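Local coordinates for Fe(2+) transporter FeoB (Legionella pneumophila, PDB 3IBY), which probably carries ferrous iron across the bacterial inner membrane in a GTP-driven uptake system, its cytosolic part, described here, comprising the G domain and the GDI domain, at residues L117-I122 against Q147-I152; D92-E97 against E124-S129; G8-G13 against L96-Y101; G41-G46 against A156-L161. One frame throughout, in Å; residues are numbered along the deposited sequence.

Contact 1. Residues L117-I122 against Q147-I152; sequences LNMMDI and QAHKNI
Asp-121 and His-149 reach toward each other from opposite directions and join the two loops of a G domain that in relatives read the guanine base. Asn-118 to Asp-121 stands where such GTPases have their NKxD (G4) motif, and Gln-147 to His-149 probably corresponds to the G5 loop; both sets are predicted to bind GTP. Ring and carboxylate are turned 38° against each other. His-149 NE2 donates to Asp-121 OD2 over 2.6 Å, with the oxygen close to the ring plane and met on its syn side but somewhat out of the carboxylate plane. Asp-121 CG sits between backbone N and carbonyl carbon (chi1 55°), which turns the carboxylate toward the G5 loop. There it also stacks on the amide of Gln-147, the two planes being 18° apart. Asp-121 OD2 has a further partner in water 2, at 2.5 Å, and this water accepts from Lys-150 NZ at 2.8 Å. Lys-150 NZ itself is 4.0 Å from Asp-121 OD2, beyond a salt bridge, and its charge may favour the ionised carboxylate.

Asn-118, at the end of strand 113-118, reaches the same loop with its amide. Asn-118 OD1 takes a nearly straight hydrogen bond of 3.1 Å from Ala-148 N, which approaches tilted from the carbonyl plane, and a weak one from Met-119 N. Its ND2 donates to Cys-12 O in the loop before helix 14-22 and to water 1, so both ends of the amide are held and its rotation is fixed. Beside it, Met-119 SD approaches the His-149 ring obliquely, 4.8 Å from the centroid.

Contact 2. Residues D92-E97 against E124-S129; sequences DACHLE and EHRGIS
Cys-94, which faces both Arg-126 and Ile-128 across this contact, gives its backbone N to Asp-92 OD1 in a 3.0 Å hydrogen bond that closes an Asx turn. The contact joins the loops following strand 86-92 and helix 120-125 of the G domain, and the turn carries the chain from that strand toward helix 96-106. The N-H comes from above the carboxylate, 53° out of its plane, while Asp-92 OD2 receives a weak bond from His-95 ND1; Asp-92 thereby helps to set the shape of the loop that meets residues 124-129.

The opposing segment ends helix 120-125 with a Schellman motif: Ile-128 N bonds to Ala-123 O and Gly-127 N to Glu-124 O, with Gly-127 at positive phi as the C-prime residue. On either side of Gly-127, Arg-126 and Ile-128 both point to the 92-97 loop. Arg-126 CG lies anti to the carbonyl carbon (chi1 -60°), and from there the chain runs extended to NE. Cys-94 SG lies over one guanidinium face, with Cys-94 CB 3.7 Å from Arg-126 NH1. His-95 meets the same group at its edge through CE1, the ring and guanidinium planes being 76° apart. Ile-128 supplies the apolar half of this surface contact, and also touches Gln-254 of strand 254-255, near the end of this fragment. Ile-128 CD1 comes 3.8 Å from Cys-94 CA, whereas Ile-128 CG2 lies 4.2 Å from Ala-93 O.

Contact 3. Residues G8-G13 against L96-Y101; sequences GNPNCG and LERHLY
Asn-9 and His-99 have matching first torsions, each CG lying anti to its own carbonyl carbon and beside its backbone N (chi1 -79° and -82°), and these bring the two side chains over one another. Asn-9 CB rests on one face of the imidazole, 3.6 Å from the centroid of the His-99 ring, in a CH-pi contact. Further out, its amide stacks at a slant on the same ring, the planes 27° apart, and the end of the amide also comes beside Arg-98. From the ring's edge Cys-12 CB approaches His-99 NE2 to 3.7 Å. Arg-98, extended from CG to NE, brings its guanidinium edge to Pro-10, whose CD lies 4.0 Å from Arg-98 NH2.

The loop 8-13 belongs to the P-loop (Walker A), predicted to bind GTP, and these contacts pack the loop against helix 96-106. His-99 also touches Asp-92, and Asn-9 and Arg-98 both touch Tyr-59. The P-loop, between strand 3-8 and helix 14-22, is thus held against a helix whose first turns also lean on strand 86-92 through Leu-96 and Leu-100 and on helix 234-253 through Glu-97 and Tyr-101.

Contact 4. Residues G41-G46 against A156-L161; sequences GEFLLG and ALQQSL
Gln-158, next after a Leu-157 that touches strands 113-118 and 143-145, makes the first touch of helix 154-162 with strand 37-45, and it does so mostly with its aliphatic stem. Gln-158 CB lies 3.4 Å from Leu-45 CD2. That same methyl is modelled 3.1 Å from Gln-158 O, a carbon-oxygen distance so short that its exact value is doubtful. Gln-158 O is also the acceptor for Leu-161 N, so the methyl sits beside an already bonded carbonyl. Beyond CB, Gln-158 CG comes 3.9 Å from Phe-43 CE2 in an oblique approach, and the amide plane lies 24° from that of the phenyl ring.

At Gln-159 the contact thins: Leu-45 CD2 is still 4.3 Å from Gln-159 N. One turn on from Gln-158, Leu-161 completes the touch. Leu-161 CD1 meets the Phe-43 ring at the edge, close to the ring plane, 3.6 Å from Phe-43 CZ. Phe-43 CG sits between backbone N and carbonyl carbon (chi1 61°), and this sends the ring toward the helix, while Leu-21 of helix 14-22 also touches it.

Strand segment and helix segment run nearly at right angles, their axes 10.1 Å apart at closest approach. Helix 154-162 thus touches both the parallel strands 113-118 and 143-145 and the antiparallel strand 37-45, beside helix 14-22, as the last helix of a Ras-like P-loop G domain does.

Contact 3 opens first, at the P-loop after strand 3-8, and contact 4 opens on strand 37-45. Contact 2 opens at 92-97, on the stretch where contact 3 closes; the two share Leu-96 and Glu-97, and contact 3 crosses contact 4. Contact 1 opens at the end of strand 113-118; contact 2 closes after helix 120-125 before contact 1 closes at 147-152, so these two cross. Both nest inside the loop that contact 4 completes on helix 154-162. Contacts 1, 2 and 3 touch pairwise round the predicted GTP-binding loops, while contact 4, about 22 Å from contact 3 between centres, joins the antiparallel part of the sheet to helix 154-162.

Contact 1. Residues L117-I122 against Q147-I152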
# COMPACT_ATOMS: atom_id res chain seq x y z
N LEU A 117 -2.49 11.81 3.63
CA LEU A 117 -3.72 12.07 2.85
C LEU A 117 -3.47 13.41 2.22
O LEU A 117 -3.62 14.44 2.84
CB LEU A 117 -4.91 12.09 3.79
CG LEU A 117 -6.33 11.67 3.38
CD1 LEU A 117 -7.26 12.67 4.02
CD2 LEU A 117 -6.56 11.57 1.88
N ASN A 118 -2.99 13.35 0.99
CA ASN A 118 -2.44 14.52 0.32
C ASN A 118 -3.56 15.26 -0.46
O ASN A 118 -4.66 14.77 -0.58
CB ASN A 118 -1.29 14.06 -0.58
CG ASN A 118 -0.40 15.20 -1.08
OD1 ASN A 118 -0.44 16.33 -0.56
ND2 ASN A 118 0.41 14.91 -2.10
N MET A 119 -3.25 16.47 -0.92
CA MET A 119 -4.10 17.26 -1.82
C MET A 119 -5.39 17.68 -1.17
O MET A 119 -6.46 17.78 -1.81
CB MET A 119 -4.38 16.49 -3.08
CG MET A 119 -3.15 15.88 -3.73
SD MET A 119 -2.03 17.11 -4.38
CE MET A 119 -1.28 16.21 -5.74
N MET A 120 -5.29 17.93 0.12
CA MET A 120 -6.45 18.34 0.88
C MET A 120 -7.02 19.68 0.35
O MET A 120 -8.24 19.97 0.51
CB MET A 120 -6.10 18.48 2.36
CG MET A 120 -5.72 17.20 3.06
SD MET A 120 -7.04 16.02 3.01
CE MET A 120 -8.29 16.69 4.13
N ASP A 121 -6.14 20.49 -0.25
CA ASP A 121 -6.54 21.79 -0.74
C ASP A 121 -7.35 21.61 -2.00
O ASP A 121 -8.42 22.22 -2.16
CB ASP A 121 -5.33 22.74 -0.92
CG ASP A 121 -4.22 22.18 -1.83
OD1 ASP A 121 -4.06 20.94 -1.99
OD2 ASP A 121 -3.46 22.99 -2.38
N ILE A 122 -6.88 20.72 -2.89
CA ILE A 122 -7.58 20.48 -4.16
C ILE A 122 -8.88 19.77 -3.85
O ILE A 122 -9.90 20.06 -4.45
CB ILE A 122 -6.80 19.63 -5.17
CG1 ILE A 122 -5.36 20.14 -5.34
CG2 ILE A 122 -7.54 19.62 -6.52
CD1 ILE A 122 -5.22 21.52 -5.91
N GLN A 147 -0.54 18.76 2.77
CA GLN A 147 -0.43 19.41 1.45
C GLN A 147 1.06 19.53 1.17
O GLN A 147 1.74 20.47 1.60
CB GLN A 147 -1.07 20.78 1.44
CG GLN A 147 -2.52 20.83 1.88
CD GLN A 147 -3.04 22.24 1.99
OE1 GLN A 147 -3.84 22.54 2.84
NE2 GLN A 147 -2.54 23.11 1.14
N ALA A 148 1.57 18.51 0.49
CA ALA A 148 2.98 18.30 0.41
C ALA A 148 3.56 19.48 -0.31
O ALA A 148 4.59 20.03 0.09
CB ALA A 148 3.27 17.01 -0.34
N HIS A 149 2.89 19.88 -1.39
CA HIS A 149 3.31 21.04 -2.21
C HIS A 149 3.46 22.35 -1.41
O HIS A 149 4.11 23.27 -1.85
CB HIS A 149 2.37 21.23 -3.44
CG HIS A 149 0.91 21.28 -3.10
ND1 HIS A 149 0.28 20.29 -2.39
CD2 HIS A 149 -0.03 22.21 -3.38
CE1 HIS A 149 -1.00 20.61 -2.24
NE2 HIS A 149 -1.21 21.77 -2.82
N LYS A 150 2.85 22.40 -0.24
CA LYS A 150 2.84 23.59 0.58
C LYS A 150 3.41 23.33 1.97
O LYS A 150 3.37 24.19 2.83
CB LYS A 150 1.40 24.11 0.67
CG LYS A 150 0.88 24.72 -0.64
CD LYS A 150 -0.66 24.84 -0.68
CE LYS A 150 -1.21 25.67 0.43
NZ LYS A 150 -2.66 25.95 0.26
N ASN A 151 3.97 22.13 2.18
CA ASN A 151 4.55 21.72 3.47
C ASN A 151 3.59 21.65 4.65
O ASN A 151 4.02 21.56 5.80
CB ASN A 151 5.75 22.59 3.80
CG ASN A 151 7.05 21.92 3.45
OD1 ASN A 151 7.46 20.96 4.12
ND2 ASN A 151 7.72 22.40 2.39
N ILE A 152 2.29 21.64 4.39
CA ILE A 152 1.34 21.65 5.46
C ILE A 152 1.15 20.19 5.84
O ILE A 152 0.90 19.36 4.98
CB ILE A 152 0.03 22.36 5.06
CG1 ILE A 152 0.35 23.85 4.75
CG2 ILE A 152 -1.05 22.22 6.17
CD1 ILE A 152 -0.84 24.69 4.17
O HOH W 1 1.56 17.16 -2.89
O HOH W 2 -3.39 25.51 -2.41

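Contact 2. Residues D92-E97 against E124-S129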
# COMPACT_ATOMS: atom_id res chain seq x y z
N ASP A 92 -4.14 10.35 -2.60
CA ASP A 92 -4.70 11.59 -3.16
C ASP A 92 -6.14 11.71 -2.69
O ASP A 92 -6.98 10.92 -3.09
CB ASP A 92 -4.65 11.57 -4.70
CG ASP A 92 -5.17 12.88 -5.34
OD1 ASP A 92 -5.75 13.68 -4.59
OD2 ASP A 92 -5.02 13.12 -6.58
N ALA A 93 -6.45 12.73 -1.88
CA ALA A 93 -7.82 12.93 -1.33
C ALA A 93 -8.89 12.98 -2.40
O ALA A 93 -10.05 12.64 -2.18
CB ALA A 93 -7.87 14.17 -0.48
N CYS A 94 -8.51 13.37 -3.59
CA CYS A 94 -9.47 13.54 -4.63
C CYS A 94 -9.84 12.22 -5.31
O CYS A 94 -10.71 12.19 -6.17
CB CYS A 94 -8.90 14.50 -5.70
SG CYS A 94 -8.36 16.13 -5.10
N HIS A 95 -9.13 11.14 -5.01
CA HIS A 95 -9.43 9.88 -5.70
C HIS A 95 -9.25 8.80 -4.71
O HIS A 95 -8.50 7.86 -4.96
CB HIS A 95 -8.50 9.67 -6.89
CG HIS A 95 -8.63 10.72 -7.94
ND1 HIS A 95 -7.65 11.66 -8.16
CD2 HIS A 95 -9.64 11.03 -8.78
CE1 HIS A 95 -8.03 12.47 -9.14
NE2 HIS A 95 -9.23 12.11 -9.53
N LEU A 96 -9.93 8.98 -3.58
CA LEU A 96 -9.82 8.13 -2.42
C LEU A 96 -10.16 6.70 -2.76
O LEU A 96 -9.37 5.81 -2.52
CB LEU A 96 -10.76 8.65 -1.33
CG LEU A 96 -10.55 8.07 0.07
CD1 LEU A 96 -9.13 8.41 0.57
CD2 LEU A 96 -11.67 8.54 1.02
N GLU A 97 -11.30 6.48 -3.37
CA GLU A 97 -11.74 5.12 -3.60
C GLU A 97 -10.76 4.31 -4.45
O GLU A 97 -10.50 3.11 -4.15
CB GLU A 97 -13.11 5.11 -4.23
CG GLU A 97 -13.72 3.73 -4.23
CD GLU A 97 -15.21 3.75 -4.53
OE1 GLU A 97 -15.81 2.66 -4.59
OE2 GLU A 97 -15.76 4.85 -4.70
N GLU A 124 -10.67 20.16 -1.19
CA GLU A 124 -11.61 21.17 -0.69
C GLU A 124 -12.19 22.05 -1.81
O GLU A 124 -13.40 22.36 -1.80
CB GLU A 124 -10.94 22.08 0.34
CG GLU A 124 -11.99 23.07 1.00
CD GLU A 124 -11.34 24.20 1.82
OE1 GLU A 124 -10.20 24.61 1.52
OE2 GLU A 124 -11.99 24.68 2.76
N HIS A 125 -11.31 22.50 -2.72
CA HIS A 125 -11.68 23.26 -3.91
C HIS A 125 -12.71 22.53 -4.74
O HIS A 125 -13.59 23.14 -5.31
CB HIS A 125 -10.44 23.51 -4.77
CG HIS A 125 -10.72 24.18 -6.07
ND1 HIS A 125 -11.03 25.52 -6.17
CD2 HIS A 125 -10.73 23.70 -7.34
CE1 HIS A 125 -11.22 25.83 -7.44
NE2 HIS A 125 -11.03 24.74 -8.17
N ARG A 126 -12.60 21.20 -4.81
CA ARG A 126 -13.60 20.40 -5.56
C ARG A 126 -14.84 20.01 -4.74
O ARG A 126 -15.68 19.23 -5.20
CB ARG A 126 -12.92 19.15 -6.14
CG ARG A 126 -11.80 19.51 -7.09
CD ARG A 126 -11.18 18.27 -7.55
NE ARG A 126 -10.04 18.50 -8.41
CZ ARG A 126 -9.38 17.53 -9.02
NH1 ARG A 126 -9.73 16.25 -8.85
NH2 ARG A 126 -8.34 17.83 -9.79
N GLY A 127 -14.96 20.59 -3.55
CA GLY A 127 -16.05 20.31 -2.63
C GLY A 127 -16.03 18.88 -2.12
O GLY A 127 -17.10 18.31 -1.92
N ILE A 128 -14.85 18.29 -1.95
CA ILE A 128 -14.71 16.95 -1.38
C ILE A 128 -14.36 17.08 0.10
O ILE A 128 -13.38 17.74 0.48
CB ILE A 128 -13.63 16.07 -2.09
CG1 ILE A 128 -13.91 15.93 -3.60
CG2 ILE A 128 -13.61 14.69 -1.48
CD1 ILE A 128 -12.72 15.41 -4.49
N SER A 129 -15.18 16.45 0.92
CA SER A 129 -15.01 16.51 2.35
C SER A 129 -14.72 15.12 2.83
O SER A 129 -15.46 14.18 2.49
CB SER A 129 -16.30 17.01 3.02
OG SER A 129 -15.99 18.16 3.79

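Contact 3. Residues G8-G13 against L96-Y101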
# COMPACT_ATOMS: atom_id res chain seq x y z
N GLY A 8 2.41 4.72 -3.47
CA GLY A 8 1.05 5.15 -3.84
C GLY A 8 0.70 4.85 -5.29
O GLY A 8 1.38 4.11 -5.99
N ASN A 9 -0.43 5.39 -5.72
CA ASN A 9 -0.78 5.43 -7.10
C ASN A 9 0.11 6.48 -7.77
O ASN A 9 0.63 7.33 -7.08
CB ASN A 9 -2.24 5.85 -7.23
CG ASN A 9 -3.18 4.73 -6.96
OD1 ASN A 9 -3.02 3.98 -6.03
ND2 ASN A 9 -4.21 4.62 -7.78
N PRO A 10 0.24 6.46 -9.11
CA PRO A 10 0.93 7.48 -9.90
C PRO A 10 0.34 8.85 -9.68
O PRO A 10 -0.81 8.95 -9.30
CB PRO A 10 0.62 7.08 -11.35
CG PRO A 10 0.24 5.67 -11.30
CD PRO A 10 -0.48 5.51 -9.98
N ASN A 11 1.13 9.90 -9.90
CA ASN A 11 0.57 11.27 -9.92
C ASN A 11 -0.26 11.63 -8.66
O ASN A 11 -1.30 12.32 -8.78
CB ASN A 11 -0.29 11.51 -11.19
CG ASN A 11 0.54 11.49 -12.51
OD1 ASN A 11 1.74 11.81 -12.54
ND2 ASN A 11 -0.11 11.13 -13.61
N CYS A 12 0.19 11.20 -7.47
CA CYS A 12 -0.51 11.59 -6.22
C CYS A 12 0.25 12.61 -5.35
O CYS A 12 -0.09 12.79 -4.16
CB CYS A 12 -0.91 10.36 -5.39
SG CYS A 12 0.41 9.50 -4.54
N GLY A 13 1.23 13.30 -5.96
CA GLY A 13 2.19 14.17 -5.24
C GLY A 13 3.22 13.36 -4.46
O GLY A 13 3.80 13.82 -3.48
N LEU A 96 -9.93 8.98 -3.58
CA LEU A 96 -9.82 8.13 -2.42
C LEU A 96 -10.16 6.70 -2.76
O LEU A 96 -9.37 5.81 -2.52
CB LEU A 96 -10.76 8.65 -1.33
CG LEU A 96 -10.55 8.07 0.07
CD1 LEU A 96 -9.13 8.41 0.57
CD2 LEU A 96 -11.67 8.54 1.02
N GLU A 97 -11.30 6.48 -3.37
CA GLU A 97 -11.74 5.12 -3.60
C GLU A 97 -10.76 4.31 -4.45
O GLU A 97 -10.50 3.11 -4.15
CB GLU A 97 -13.11 5.11 -4.23
CG GLU A 97 -13.72 3.73 -4.23
CD GLU A 97 -15.21 3.75 -4.53
OE1 GLU A 97 -15.81 2.66 -4.59
OE2 GLU A 97 -15.76 4.85 -4.70
N ARG A 98 -10.21 4.93 -5.50
CA ARG A 98 -9.22 4.21 -6.32
C ARG A 98 -7.98 3.97 -5.47
O ARG A 98 -7.46 2.84 -5.41
CB ARG A 98 -8.86 4.96 -7.60
CG ARG A 98 -7.66 4.39 -8.33
CD ARG A 98 -7.43 4.96 -9.78
NE ARG A 98 -5.99 4.88 -10.09
CZ ARG A 98 -5.41 4.41 -11.21
NH1 ARG A 98 -6.11 4.02 -12.27
NH2 ARG A 98 -4.09 4.37 -11.27
N HIS A 99 -7.54 5.00 -4.76
CA HIS A 99 -6.24 4.98 -4.13
C HIS A 99 -6.17 4.01 -2.99
O HIS A 99 -5.10 3.49 -2.69
CB HIS A 99 -5.82 6.37 -3.70
CG HIS A 99 -5.24 7.20 -4.79
ND1 HIS A 99 -5.64 7.08 -6.10
CD2 HIS A 99 -4.28 8.15 -4.77
CE1 HIS A 99 -4.96 7.94 -6.85
NE2 HIS A 99 -4.12 8.60 -6.06
N LEU A 100 -7.30 3.72 -2.36
CA LEU A 100 -7.35 2.75 -1.27
C LEU A 100 -7.31 1.29 -1.75
O LEU A 100 -7.25 0.35 -0.94
CB LEU A 100 -8.63 2.95 -0.49
CG LEU A 100 -8.63 4.18 0.39
CD1 LEU A 100 -10.02 4.39 0.96
CD2 LEU A 100 -7.60 4.01 1.47
N TYR A 101 -7.39 1.06 -3.05
CA TYR A 101 -7.26 -0.31 -3.49
C TYR A 101 -5.87 -0.75 -3.08
O TYR A 101 -5.72 -1.77 -2.42
CB TYR A 101 -7.46 -0.43 -4.99
CG TYR A 101 -7.69 -1.82 -5.50
CD1 TYR A 101 -8.95 -2.33 -5.62
CD2 TYR A 101 -6.61 -2.62 -5.89
CE1 TYR A 101 -9.17 -3.60 -6.12
CE2 TYR A 101 -6.81 -3.89 -6.37
CZ TYR A 101 -8.11 -4.38 -6.50
OH TYR A 101 -8.33 -5.63 -7.01

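Contact 4. Residues G41-G46 against A156-L161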
# COMPACT_ATOMS: atom_id res chain seq x y z
N GLY A 41 16.37 8.86 -0.15
CA GLY A 41 16.79 9.98 0.67
C GLY A 41 16.62 9.76 2.19
O GLY A 41 16.22 8.70 2.65
N GLU A 42 16.94 10.78 2.97
CA GLU A 42 16.87 10.63 4.40
C GLU A 42 16.65 11.98 5.11
O GLU A 42 16.92 13.05 4.56
CB GLU A 42 18.11 9.86 4.92
CG GLU A 42 19.51 10.43 4.50
CD GLU A 42 19.83 10.19 3.04
OE1 GLU A 42 19.53 9.07 2.58
OE2 GLU A 42 20.35 11.11 2.35
N PHE A 43 16.08 11.92 6.31
CA PHE A 43 16.01 13.11 7.12
C PHE A 43 16.24 12.76 8.57
O PHE A 43 16.02 11.64 8.99
CB PHE A 43 14.69 13.85 6.88
CG PHE A 43 13.46 13.07 7.22
CD1 PHE A 43 12.94 12.16 6.33
CD2 PHE A 43 12.81 13.25 8.43
CE1 PHE A 43 11.80 11.43 6.64
CE2 PHE A 43 11.65 12.55 8.75
CZ PHE A 43 11.14 11.63 7.85
N LEU A 44 16.72 13.74 9.33
CA LEU A 44 16.80 13.62 10.77
C LEU A 44 15.48 14.07 11.39
O LEU A 44 14.82 14.95 10.86
CB LEU A 44 17.96 14.45 11.29
CG LEU A 44 19.33 13.88 10.94
CD1 LEU A 44 20.47 14.85 11.36
CD2 LEU A 44 19.53 12.49 11.54
N LEU A 45 15.10 13.43 12.49
CA LEU A 45 13.85 13.72 13.18
C LEU A 45 14.18 13.62 14.64
O LEU A 45 13.85 12.65 15.35
CB LEU A 45 12.77 12.73 12.78
CG LEU A 45 11.35 13.06 13.28
CD1 LEU A 45 11.14 14.56 13.55
CD2 LEU A 45 10.26 12.52 12.31
N GLY A 46 14.86 14.67 15.08
CA GLY A 46 15.58 14.67 16.33
C GLY A 46 16.88 13.92 16.12
O GLY A 46 17.61 14.17 15.13
N ALA A 156 3.61 16.72 11.37
CA ALA A 156 2.77 15.74 12.03
C ALA A 156 2.95 14.34 11.45
O ALA A 156 2.89 13.34 12.16
CB ALA A 156 1.31 16.17 11.91
N LEU A 157 3.14 14.27 10.13
CA LEU A 157 3.45 13.01 9.42
C LEU A 157 4.82 12.50 9.86
O LEU A 157 5.02 11.31 10.00
CB LEU A 157 3.46 13.23 7.93
CG LEU A 157 3.85 12.03 7.11
CD1 LEU A 157 2.69 11.07 7.06
CD2 LEU A 157 4.29 12.43 5.70
N GLN A 158 5.75 13.43 10.07
CA GLN A 158 7.06 13.11 10.61
C GLN A 158 6.84 12.54 11.99
O GLN A 158 7.31 11.49 12.29
CB GLN A 158 7.94 14.35 10.68
CG GLN A 158 8.56 14.81 9.33
CD GLN A 158 9.19 16.22 9.44
OE1 GLN A 158 9.01 16.91 10.44
NE2 GLN A 158 9.93 16.64 8.43
N GLN A 159 6.10 13.25 12.82
CA GLN A 159 5.88 12.80 14.19
C GLN A 159 5.28 11.38 14.20
O GLN A 159 5.81 10.47 14.82
CB GLN A 159 4.98 13.77 14.93
CG GLN A 159 5.47 14.08 16.32
CD GLN A 159 6.85 14.69 16.30
OE1 GLN A 159 7.16 15.51 15.42
NE2 GLN A 159 7.71 14.27 17.24
N SER A 160 4.21 11.19 13.44
CA SER A 160 3.58 9.89 13.30
C SER A 160 4.54 8.77 12.81
O SER A 160 4.29 7.59 13.06
CB SER A 160 2.43 10.02 12.33
OG SER A 160 1.58 8.90 12.39
N LEU A 161 5.63 9.13 12.12
CA LEU A 161 6.64 8.15 11.74
C LEU A 161 7.35 7.48 12.88
O LEU A 161 7.64 6.31 12.80
CB LEU A 161 7.72 8.78 10.92
CG LEU A 161 7.40 8.82 9.46
CD1 LEU A 161 8.67 9.24 8.81
CD2 LEU A 161 6.91 7.46 8.97